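Oligoribonuclease (Colwellia psychrerythraea, PDB 6A4D) probably degrades short RNA oligonucleotides as a dimeric 3'-to-5' exonuclease of the RNase H-like superfamily, releasing mononucleotides. Local coordinates at residues E98-G103 / E127-Y132. The protein carries 1 engineered substitution. Residues are numbered along the deposited sequence; the frame is centred on the assembly and turned at random.
Sequences EWVPQG and EDHFHY. With 9RC (5'-O-[(S)-hydroxy(4-nitrophenoxy)phosphoryl]thymidine), chain F.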
loop_
_atom_site.group_PDB
_atom_site.type_symbol
_atom_site.label_atom_id
_atom_site.label_comp_id
_atom_site.label_asym_id
_atom_site.label_seq_id
_atom_site.Cartn_x
_atom_site.Cartn_y
_atom_site.Cartn_z
ATOM N N GLU A 98 -9.802 -9.139 -19.853
ATOM C CA GLU A 98 -11.098 -8.952 -20.435
ATOM C C GLU A 98 -11.740 -7.640 -20.022
ATOM O O GLU A 98 -12.414 -7.046 -20.818
ATOM C CB GLU A 98 -12.024 -10.109 -20.042
ATOM C CG GLU A 98 -13.454 -10.006 -20.588
ATOM C CD GLU A 98 -14.136 -11.380 -20.750
ATOM O OE1 GLU A 98 -15.168 -11.647 -20.084
ATOM O OE2 GLU A 98 -13.640 -12.215 -21.543
ATOM N N TRP A 99 -11.564 -7.207 -18.769
ATOM C CA TRP A 99 -12.310 -6.063 -18.244
ATOM C C TRP A 99 -11.578 -4.758 -18.206
ATOM O O TRP A 99 -12.262 -3.694 -18.208
ATOM C CB TRP A 99 -12.895 -6.394 -16.894
ATOM C CG TRP A 99 -13.931 -7.369 -17.021
ATOM C CD1 TRP A 99 -13.800 -8.737 -16.974
ATOM C CD2 TRP A 99 -15.292 -7.104 -17.307
ATOM N NE1 TRP A 99 -15.019 -9.335 -17.163
ATOM C CE2 TRP A 99 -15.954 -8.356 -17.386
ATOM C CE3 TRP A 99 -16.025 -5.932 -17.512
ATOM C CZ2 TRP A 99 -17.316 -8.467 -17.653
ATOM C CZ3 TRP A 99 -17.404 -6.042 -17.777
ATOM C CH2 TRP A 99 -18.026 -7.302 -17.848
ATOM N N VAL A 100 -10.231 -4.776 -18.150
ATOM C CA VAL A 100 -9.505 -3.504 -18.099
ATOM C C VAL A 100 -8.145 -3.537 -18.749
ATOM O O VAL A 100 -7.434 -4.538 -18.677
ATOM C CB VAL A 100 -9.508 -2.943 -16.627
ATOM C CG1 VAL A 100 -8.993 -3.956 -15.642
ATOM C CG2 VAL A 100 -8.775 -1.610 -16.501
ATOM N N PRO A 101 -7.785 -2.459 -19.445
ATOM C CA PRO A 101 -6.459 -2.430 -20.082
ATOM C C PRO A 101 -5.303 -2.504 -19.081
ATOM O O PRO A 101 -5.465 -2.054 -17.953
ATOM C CB PRO A 101 -6.396 -1.058 -20.785
ATOM C CG PRO A 101 -7.784 -0.571 -20.860
ATOM C CD PRO A 101 -8.649 -1.335 -19.882
ATOM N N GLN A 102 -4.163 -3.031 -19.544
ATOM C CA GLN A 102 -2.986 -3.238 -18.791
ATOM C C GLN A 102 -2.484 -1.890 -18.255
ATOM O O GLN A 102 -2.615 -0.861 -18.906
ATOM C CB GLN A 102 -1.963 -3.944 -19.719
ATOM C CG GLN A 102 -0.622 -4.413 -19.141
ATOM C CD GLN A 102 0.227 -3.232 -18.777
ATOM O OE1 GLN A 102 0.389 -2.310 -19.579
ATOM N NE2 GLN A 102 0.749 -3.217 -17.563
ATOM N N GLY A 103 -1.934 -1.884 -17.046
ATOM C CA GLY A 103 -1.313 -0.688 -16.505
ATOM C C GLY A 103 -2.233 0.419 -16.035
ATOM O O GLY A 103 -1.738 1.470 -15.692
ATOM N N GLU A 127 0.360 -9.675 -11.282
ATOM C CA GLU A 127 0.705 -8.331 -10.780
ATOM C C GLU A 127 0.972 -7.344 -11.921
ATOM O O GLU A 127 0.722 -6.109 -11.782
ATOM C CB GLU A 127 1.913 -8.310 -9.821
ATOM C CG GLU A 127 1.860 -7.099 -8.885
ATOM C CD GLU A 127 3.186 -6.695 -8.291
ATOM O OE1 GLU A 127 3.198 -5.647 -7.580
ATOM O OE2 GLU A 127 4.202 -7.419 -8.514
ATOM N N ASP A 128 1.494 -7.859 -13.042
ATOM C CA ASP A 128 1.890 -6.970 -14.147
ATOM C C ASP A 128 0.694 -6.348 -14.846
ATOM O O ASP A 128 0.852 -5.368 -15.547
ATOM C CB ASP A 128 2.780 -7.669 -15.160
ATOM C CG ASP A 128 4.145 -8.088 -14.568
ATOM O OD1 ASP A 128 4.676 -7.384 -13.662
ATOM O OD2 ASP A 128 4.698 -9.105 -15.046
ATOM N N HIS A 129 -0.493 -6.894 -14.668
ATOM C CA HIS A 129 -1.657 -6.289 -15.264
ATOM C C HIS A 129 -2.084 -4.938 -14.596
ATOM O O HIS A 129 -2.801 -4.159 -15.188
ATOM C CB HIS A 129 -2.810 -7.249 -15.314
ATOM C CG HIS A 129 -3.882 -6.795 -16.248
ATOM N ND1 HIS A 129 -3.745 -6.869 -17.616
ATOM C CD2 HIS A 129 -5.069 -6.167 -16.013
ATOM C CE1 HIS A 129 -4.823 -6.344 -18.182
ATOM N NE2 HIS A 129 -5.641 -5.912 -17.232
ATOM N N PHE A 130 -1.629 -4.706 -13.368
ATOM C CA PHE A 130 -2.047 -3.598 -12.585
ATOM C C PHE A 130 -1.116 -2.447 -12.814
ATOM O O PHE A 130 0.086 -2.623 -13.037
ATOM C CB PHE A 130 -2.056 -3.959 -11.072
ATOM C CG PHE A 130 -3.033 -5.023 -10.711
ATOM C CD1 PHE A 130 -2.741 -6.366 -10.948
ATOM C CD2 PHE A 130 -4.234 -4.703 -10.127
ATOM C CE1 PHE A 130 -3.641 -7.364 -10.637
ATOM C CE2 PHE A 130 -5.135 -5.685 -9.775
ATOM C CZ PHE A 130 -4.845 -7.028 -10.016
ATOM N N HIS A 131 -1.666 -1.258 -12.714
ATOM C CA HIS A 131 -0.864 -0.078 -12.405
ATOM C C HIS A 131 -0.067 -0.281 -11.125
ATOM O O HIS A 131 -0.489 -1.041 -10.226
ATOM C CB HIS A 131 -1.819 1.089 -12.150
ATOM C CG HIS A 131 -1.192 2.435 -12.253
ATOM N ND1 HIS A 131 -0.332 2.935 -11.311
ATOM C CD2 HIS A 131 -1.381 3.428 -13.149
ATOM C CE1 HIS A 131 0.043 4.154 -11.659
ATOM N NE2 HIS A 131 -0.599 4.484 -12.758
ATOM N N TYR A 132 1.034 0.441 -10.977
ATOM C CA TYR A 132 1.866 0.276 -9.801
ATOM C C TYR A 132 1.231 0.803 -8.472
ATOM O O TYR A 132 1.654 0.371 -7.410
ATOM C CB TYR A 132 3.309 0.843 -9.983
ATOM C CG TYR A 132 3.384 2.330 -10.047
ATOM C CD1 TYR A 132 3.490 3.109 -8.896
ATOM C CD2 TYR A 132 3.324 2.973 -11.262
ATOM C CE1 TYR A 132 3.533 4.486 -8.974
ATOM C CE2 TYR A 132 3.375 4.336 -11.355
ATOM C CZ TYR A 132 3.471 5.084 -10.211
ATOM O OH TYR A 132 3.496 6.445 -10.343
HETATM O OAJ 9RC F . 6.768 1.231 -7.388
HETATM C CAE 9RC F . 6.865 1.846 -8.461
HETATM N NAI 9RC F . 6.753 1.160 -9.680
HETATM C CAL 9RC F . 6.830 1.866 -10.886
HETATM O OAS 9RC F . 6.718 1.207 -11.922
HETATM C CAT 9RC F . 7.015 3.271 -10.895
HETATM C CAU 9RC F . 7.085 3.979 -12.121
HETATM C CAF 9RC F . 7.142 3.942 -9.671
HETATM N NAB 9RC F . 7.082 3.181 -8.454
HETATM C CAA 9RC F . 7.148 3.834 -7.114
HETATM O OAC 9RC F . 6.134 4.811 -7.300
HETATM C CAD 9RC F . 8.450 4.548 -6.789
HETATM C CAH 9RC F . 8.022 5.999 -6.599
HETATM O OAK 9RC F . 8.536 6.641 -5.395
HETATM C CAG 9RC F . 6.502 5.874 -6.471
HETATM C CAR 9RC F . 5.835 7.103 -7.050
HETATM O OAQ 9RC F . 4.626 7.221 -6.348
HETATM P PAP 9RC F . 3.365 7.917 -7.056
HETATM O OAO 9RC F . 1.952 7.350 -6.521
HETATM O OAN 9RC F . 3.346 7.659 -8.508
HETATM O OAM 9RC F . 3.561 9.343 -7.144
HETATM C CAV 9RC F . 3.907 10.363 -6.383
HETATM C CAW 9RC F . 5.069 10.459 -5.606
HETATM C CAY 9RC F . 5.238 11.664 -4.903
HETATM C CBA 9RC F . 4.287 12.715 -5.051
HETATM N NBB 9RC F . 4.381 13.856 -4.388
HETATM O OBD 9RC F . 5.822 14.132 -3.490
HETATM O OBC 9RC F . 2.827 14.868 -4.405
HETATM C CAZ 9RC F . 3.154 12.585 -5.872
HETATM C CAX 9RC F . 2.992 11.411 -6.546
HETATM O O HOH W 1 -5.096 -2.681 -15.194
#
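Asp128, inside a type I turn from Glu127 to Phe130, offers its carbonyl O to Gln102 NE2 at 2.9 Å; the acceptor lies in the amide plane, and the bond is close to straight (162°). The Gln102 chain bends at chi2 (-69°) to bring the amide there. With CG anti to the backbone N (chi1 -164°), the His129 imidazole reaches across, and NE2 donates a short but bent bond to Val100 O (2.7 Å), which lies at the ring edge, near its plane, while Gln102 CA packs over one face, 4.0 Å from the ring centroid. Replacing this histidine with leucine would probably leave Val100 O without its donor and Gln102 CA without the flat face beneath it. The His129 carbonyl O accepts from Gly103 N, which sits above the carbonyl plane, and from a water that also bonds Pro101 O. His131 brings CD2 to 3.2 Å from Gly103 O, its ND1 being engaged by Arg133 N. Next in sequence, Tyr132 lays a ring face against the thymine of the bound nucleotide analogue. The contact illustrates how loops leading towards neighbouring parallel strands, here 107-109 and 134-136 of the RNase H-like exonuclease fold, are tied together by backbone carbonyls taking side-chain and main-chain donors.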